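Local coordinates for protein rhodopsin (Todarodes pacificus, PDB 2Z73) that senses light for low-light vision, turning the isomerization of 11-cis retinal into G-protein signaling that activates phospholipase C, at residues M257-A260 against K261-I264; G138-M141 against A142-K145; V265-S268 against Q269-S273. One frame throughout, in Å; residues are numbered along the deposited sequence.

Interaction 1 (M257-A260 against K261-I264); sequences MRLA and KISI. With BOG (octyl beta-D-glucopyranoside), chain C.
M257 and K261 sit one helical turn apart, and their side chains cross obliquely. M257 starts with CG anti to N (chi1 -176°) and then bends twice, which lays CE 3.7 Å from CG of K261. Further along, L259 and I262 run side by side, pointing the same way, with L259 CD1 3.7 Å from I262 CD1. The same L259 CD1 lies 3.8 Å from C6' of the octyl glucoside. With an alanine in place of L259, I262 CD1 and the octyl chain would probably lose the methyl branch that both touch. S263 turns its hydroxyl back up the helix, with OG beside its own N (chi1 -56°). From there OG donates to L259 O at 3.0 Å, tilted from the carbonyl plane. S263 N gives that oxygen a second bond, of 2.9 Å. The detergent tail ends nearby, with C8' 3.5 Å from S263 OG. R133, the arginine of the D-R-Y motif, packs on L259, A260 and S263. R258 NE bonds to S318 O. The buried serine hydroxyl is already bonded within its own helix, which probably lets it lie against an alkyl tail at little polar cost.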
# COMPACT_ATOMS: atom_id res chain seq x y z
N MET A 257 -8.42 15.70 -9.97
CA MET A 257 -7.36 16.26 -9.14
C MET A 257 -7.47 15.73 -7.73
O MET A 257 -6.48 15.33 -7.12
CB MET A 257 -7.45 17.78 -9.13
CG MET A 257 -6.31 18.48 -8.37
SD MET A 257 -4.66 18.18 -9.07
CE MET A 257 -3.81 17.53 -7.67
N ARG A 258 -8.69 15.71 -7.20
CA ARG A 258 -8.91 15.22 -5.84
C ARG A 258 -8.42 13.78 -5.68
O ARG A 258 -7.78 13.45 -4.67
CB ARG A 258 -10.39 15.30 -5.46
CG ARG A 258 -10.60 15.06 -3.98
CD ARG A 258 -12.06 15.08 -3.57
NE ARG A 258 -12.20 14.96 -2.13
CZ ARG A 258 -12.25 15.99 -1.28
NH1 ARG A 258 -12.37 15.77 0.02
NH2 ARG A 258 -12.19 17.23 -1.74
N LEU A 259 -8.73 12.94 -6.65
CA LEU A 259 -8.32 11.54 -6.61
C LEU A 259 -6.79 11.45 -6.69
O LEU A 259 -6.18 10.62 -6.01
CB LEU A 259 -8.94 10.75 -7.77
CG LEU A 259 -10.35 10.14 -7.66
CD1 LEU A 259 -10.42 9.25 -6.42
CD2 LEU A 259 -11.41 11.21 -7.59
N ALA A 260 -6.19 12.30 -7.51
CA ALA A 260 -4.74 12.31 -7.66
C ALA A 260 -4.15 12.65 -6.31
O ALA A 260 -3.17 12.04 -5.87
CB ALA A 260 -4.33 13.34 -8.69
N LYS A 261 -4.75 13.64 -5.65
CA LYS A 261 -4.30 14.04 -4.33
C LYS A 261 -4.35 12.81 -3.43
O LYS A 261 -3.35 12.43 -2.83
CB LYS A 261 -5.20 15.14 -3.78
CG LYS A 261 -4.86 16.53 -4.28
CD LYS A 261 -5.91 17.54 -3.85
CE LYS A 261 -5.45 18.97 -4.05
NZ LYS A 261 -5.03 19.24 -5.46
N ILE A 262 -5.51 12.17 -3.36
CA ILE A 262 -5.67 10.97 -2.54
C ILE A 262 -4.52 10.00 -2.77
O ILE A 262 -3.87 9.55 -1.82
CB ILE A 262 -6.98 10.22 -2.88
CG1 ILE A 262 -8.18 11.14 -2.67
CG2 ILE A 262 -7.13 8.99 -2.00
CD1 ILE A 262 -9.49 10.54 -3.10
N SER A 263 -4.27 9.67 -4.04
CA SER A 263 -3.20 8.75 -4.42
C SER A 263 -1.89 9.08 -3.73
O SER A 263 -1.18 8.19 -3.27
CB SER A 263 -2.96 8.82 -5.92
OG SER A 263 -4.14 8.55 -6.64
N ILE A 264 -1.58 10.37 -3.68
CA ILE A 264 -0.35 10.84 -3.06
C ILE A 264 -0.36 10.61 -1.57
O ILE A 264 0.66 10.23 -1.00
CB ILE A 264 -0.12 12.34 -3.38
CG1 ILE A 264 0.69 12.47 -4.67
CG2 ILE A 264 0.59 13.04 -2.21
CD1 ILE A 264 0.89 13.90 -5.14
C1 BOG C . -13.03 8.29 -12.39
O1 BOG C . -11.74 8.34 -11.95
C2 BOG C . -13.63 9.44 -11.61
O2 BOG C . -13.55 9.26 -10.15
C3 BOG C . -15.01 9.41 -12.09
O3 BOG C . -15.56 10.47 -11.40
C4 BOG C . -15.04 9.59 -13.67
O4 BOG C . -16.35 9.57 -14.13
C5 BOG C . -14.43 8.46 -14.37
O5 BOG C . -13.09 8.50 -13.89
C6 BOG C . -14.44 8.65 -15.95
O6 BOG C . -13.81 7.42 -16.61
C1' BOG C . -11.48 6.97 -11.82
C2' BOG C . -10.03 6.98 -11.70
C3' BOG C . -9.83 6.26 -10.41
C4' BOG C . -8.72 6.98 -9.89
C5' BOG C . -8.24 6.13 -8.78
C6' BOG C . -7.66 7.10 -7.91
C7' BOG C . -7.24 6.27 -6.77
C8' BOG C . -7.28 7.21 -5.70

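Interaction 2 (G138-M141 against A142-K145); sequences GRPM and AASK
P140 and A143 meet across a tight turn. A143 N donates to P140 O at 2.7 Å. The bond is bent, with an N-H...O angle of 133°, and the donor stands well above the carbonyl plane rather than on a lone pair. Their side chains also touch, with CG of the P140 ring 3.8 Å from A143 CB. S144 adds its CB, 3.6 Å from M141 O. R139 comes only near, with its CD 4.4 Å from A143 O, and its guanidinium lies obliquely to that oxygen.

The link from P140 O to A143 N makes a beta turn, with M141 and A142 at its corners in helical backbone angles. It belongs to the second cytoplasmic loop of the seven-helix receptor fold. This loop joins helix 104-138 to helix 149-167. R139 is the first residue to leave helical angles.

Residues of two helices hold the turn in the next shell. E233 of helix 227-238 takes a hydrogen bond from M141 N through OE1 and a weak one from A142 N through OE2. M141 turns its side chain to the same helix and packs on H230, M234 and M237. From helix 104-138, N135, in its last turn, accepts from R139 NH1 through OD1. The backbone of N135 is also hydrogen-bonded to that of K145.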
# COMPACT_ATOMS: atom_id res chain seq x y z
N GLY A 138 -1.95 14.51 -15.77
CA GLY A 138 -0.60 14.89 -16.12
C GLY A 138 -0.41 15.41 -17.53
O GLY A 138 0.39 16.32 -17.76
N ARG A 139 -1.14 14.83 -18.48
CA ARG A 139 -1.05 15.23 -19.88
C ARG A 139 -2.00 16.39 -20.18
O ARG A 139 -2.81 16.76 -19.34
CB ARG A 139 -1.39 14.03 -20.78
CG ARG A 139 -0.70 12.75 -20.33
CD ARG A 139 -1.02 11.55 -21.20
NE ARG A 139 -0.32 11.58 -22.47
CZ ARG A 139 -0.02 10.50 -23.18
NH1 ARG A 139 -0.36 9.30 -22.74
NH2 ARG A 139 0.62 10.61 -24.34
N PRO A 140 -1.89 17.00 -21.37
CA PRO A 140 -2.79 18.12 -21.68
C PRO A 140 -4.23 17.67 -21.91
O PRO A 140 -4.47 16.56 -22.39
CB PRO A 140 -2.15 18.73 -22.93
CG PRO A 140 -1.55 17.55 -23.61
CD PRO A 140 -0.92 16.78 -22.46
N MET A 141 -5.19 18.52 -21.55
CA MET A 141 -6.61 18.21 -21.69
C MET A 141 -6.98 17.71 -23.08
O MET A 141 -7.93 16.94 -23.24
CB MET A 141 -7.46 19.43 -21.35
CG MET A 141 -7.26 19.95 -19.93
SD MET A 141 -8.30 21.37 -19.54
CE MET A 141 -9.58 20.60 -18.53
N ALA A 142 -6.23 18.14 -24.08
CA ALA A 142 -6.49 17.73 -25.45
C ALA A 142 -6.09 16.27 -25.67
O ALA A 142 -6.72 15.56 -26.45
CB ALA A 142 -5.74 18.64 -26.43
N ALA A 143 -5.04 15.83 -24.97
CA ALA A 143 -4.55 14.46 -25.11
C ALA A 143 -4.91 13.56 -23.92
O ALA A 143 -4.46 12.41 -23.85
CB ALA A 143 -3.04 14.47 -25.32
N SER A 144 -5.72 14.08 -23.01
CA SER A 144 -6.16 13.34 -21.83
C SER A 144 -6.61 11.94 -22.20
O SER A 144 -7.37 11.76 -23.15
CB SER A 144 -7.32 14.09 -21.15
OG SER A 144 -7.84 13.35 -20.07
N LYS A 145 -6.15 10.94 -21.45
CA LYS A 145 -6.51 9.55 -21.74
C LYS A 145 -7.01 8.83 -20.50
O LYS A 145 -6.35 8.84 -19.45
CB LYS A 145 -5.29 8.82 -22.31
CG LYS A 145 -5.56 7.90 -23.50
CD LYS A 145 -6.40 6.69 -23.11
CE LYS A 145 -6.43 5.66 -24.23
NZ LYS A 145 -7.00 6.19 -25.51

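Interaction 3 (V265-S268 against Q269-S273); sequences VIVS and QFLLS
The flat ring of F270 leaves the local contact, while its CB stays on the helix, 3.4 Å from V267 O. CG is anti to the backbone N (chi1 -175°), which carries the ring into the helix bundle. There it is stacked with the ring of W274. I123 and M126 of helix 104-138 and F209 of helix 195-224 also touch the F270 side chain. Retinal comes within about 4 Å of it. This is the middle of transmembrane helix 6 of a class A receptor. F270 and W274 correspond to the phenylalanine and tryptophan that, in related receptors, are thought to link the ligand pocket to the motion of this helix.

The backbone is regular alpha helix here. L271 N reaches V267 O in a nearly straight bond of 3.0 Å, with an N-H...O angle of 175°. F270 N bonds to I266 O at the same length, but tilted 34° from the carbonyl plane.

V267 and L271 lie side by side and point the same way, with V267 CG1 4.0 Å from L271 CD1. Both face helix 195-224, V267 on I216 and L271 on F209 and I213. I266 faces helix 311-318, on N311, I314 and Y315. Q269 keeps CB 3.3 Å from I266 O, and its side chain also packs on N311. On the surface side, S268 OG bonds back to I264 O, and L272 CG rests 3.2 Å from S268 O.

Q269 O is held by S273 from opposite faces of its carbonyl plane. S273 N donates on one face at 2.9 Å, and S273 OG on the other at 2.6 Å.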
# COMPACT_ATOMS: atom_id res chain seq x y z
N VAL A 265 -1.50 10.83 -0.92
CA VAL A 265 -1.53 10.61 0.52
C VAL A 265 -1.29 9.14 0.88
O VAL A 265 -0.57 8.85 1.84
CB VAL A 265 -2.87 11.06 1.15
CG1 VAL A 265 -2.84 10.83 2.65
CG2 VAL A 265 -3.11 12.52 0.85
N ILE A 266 -1.88 8.22 0.12
CA ILE A 266 -1.71 6.81 0.42
C ILE A 266 -0.28 6.38 0.11
O ILE A 266 0.26 5.47 0.76
CB ILE A 266 -2.73 5.93 -0.36
CG1 ILE A 266 -2.52 6.05 -1.86
CG2 ILE A 266 -4.16 6.35 0.02
CD1 ILE A 266 -3.50 5.20 -2.68
N VAL A 267 0.33 7.04 -0.87
CA VAL A 267 1.73 6.75 -1.21
C VAL A 267 2.59 7.27 -0.06
O VAL A 267 3.49 6.58 0.42
CB VAL A 267 2.14 7.44 -2.53
CG1 VAL A 267 3.66 7.48 -2.66
CG2 VAL A 267 1.58 6.69 -3.70
N SER A 268 2.29 8.48 0.40
CA SER A 268 3.05 9.07 1.50
C SER A 268 2.93 8.18 2.71
O SER A 268 3.88 8.02 3.47
CB SER A 268 2.50 10.45 1.84
OG SER A 268 2.18 11.17 0.66
N GLN A 269 1.75 7.61 2.89
CA GLN A 269 1.47 6.73 4.02
C GLN A 269 2.39 5.51 3.95
O GLN A 269 3.05 5.15 4.93
CB GLN A 269 -0.00 6.32 3.98
CG GLN A 269 -0.38 5.26 4.99
CD GLN A 269 -0.18 3.86 4.46
OE1 GLN A 269 -0.93 3.39 3.61
NE2 GLN A 269 0.84 3.19 4.96
N PHE A 270 2.45 4.91 2.77
CA PHE A 270 3.28 3.74 2.55
C PHE A 270 4.74 4.03 2.88
O PHE A 270 5.35 3.32 3.68
CB PHE A 270 3.15 3.29 1.09
CG PHE A 270 3.88 2.02 0.79
CD1 PHE A 270 5.25 2.01 0.54
CD2 PHE A 270 3.20 0.80 0.81
CE1 PHE A 270 5.94 0.82 0.32
CE2 PHE A 270 3.87 -0.39 0.60
CZ PHE A 270 5.25 -0.39 0.36
N LEU A 271 5.28 5.06 2.25
CA LEU A 271 6.67 5.46 2.47
C LEU A 271 6.97 5.73 3.95
O LEU A 271 7.91 5.17 4.52
CB LEU A 271 7.01 6.69 1.64
CG LEU A 271 6.81 6.46 0.14
CD1 LEU A 271 7.05 7.74 -0.62
CD2 LEU A 271 7.75 5.36 -0.33
N LEU A 272 6.17 6.60 4.57
CA LEU A 272 6.36 6.92 5.98
C LEU A 272 6.28 5.68 6.84
O LEU A 272 6.92 5.60 7.88
CB LEU A 272 5.29 7.91 6.45
CG LEU A 272 5.41 9.35 5.98
CD1 LEU A 272 4.16 10.11 6.37
CD2 LEU A 272 6.65 9.99 6.59
N SER A 273 5.50 4.70 6.40
CA SER A 273 5.35 3.45 7.15
C SER A 273 6.50 2.46 6.96
O SER A 273 6.96 1.85 7.92
CB SER A 273 4.03 2.76 6.77
OG SER A 273 2.93 3.61 6.98

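How the interactions relate
Interactions 1 and 3 are consecutive parts of helix 246-286, with centres 13 Å apart. Both are partly buried and rest on regular helical bonds, each with a serine hydroxyl returned to a carbonyl one turn back. Interaction 3 lies deeper, among apolar and aromatic side chains close to retinal. Interaction 1 spans the cytoplasmic boundary of the transmembrane part of the helix, where R258 and K261 bring charge and a detergent chain lies against L259 and S263. Interaction 2 is a surface turn with no regular helix, about 8 Å from interaction 1 between nearest atoms. The two do not touch, yet both adjoin helix 104-138: interaction 1 through R133, interaction 2 through N135.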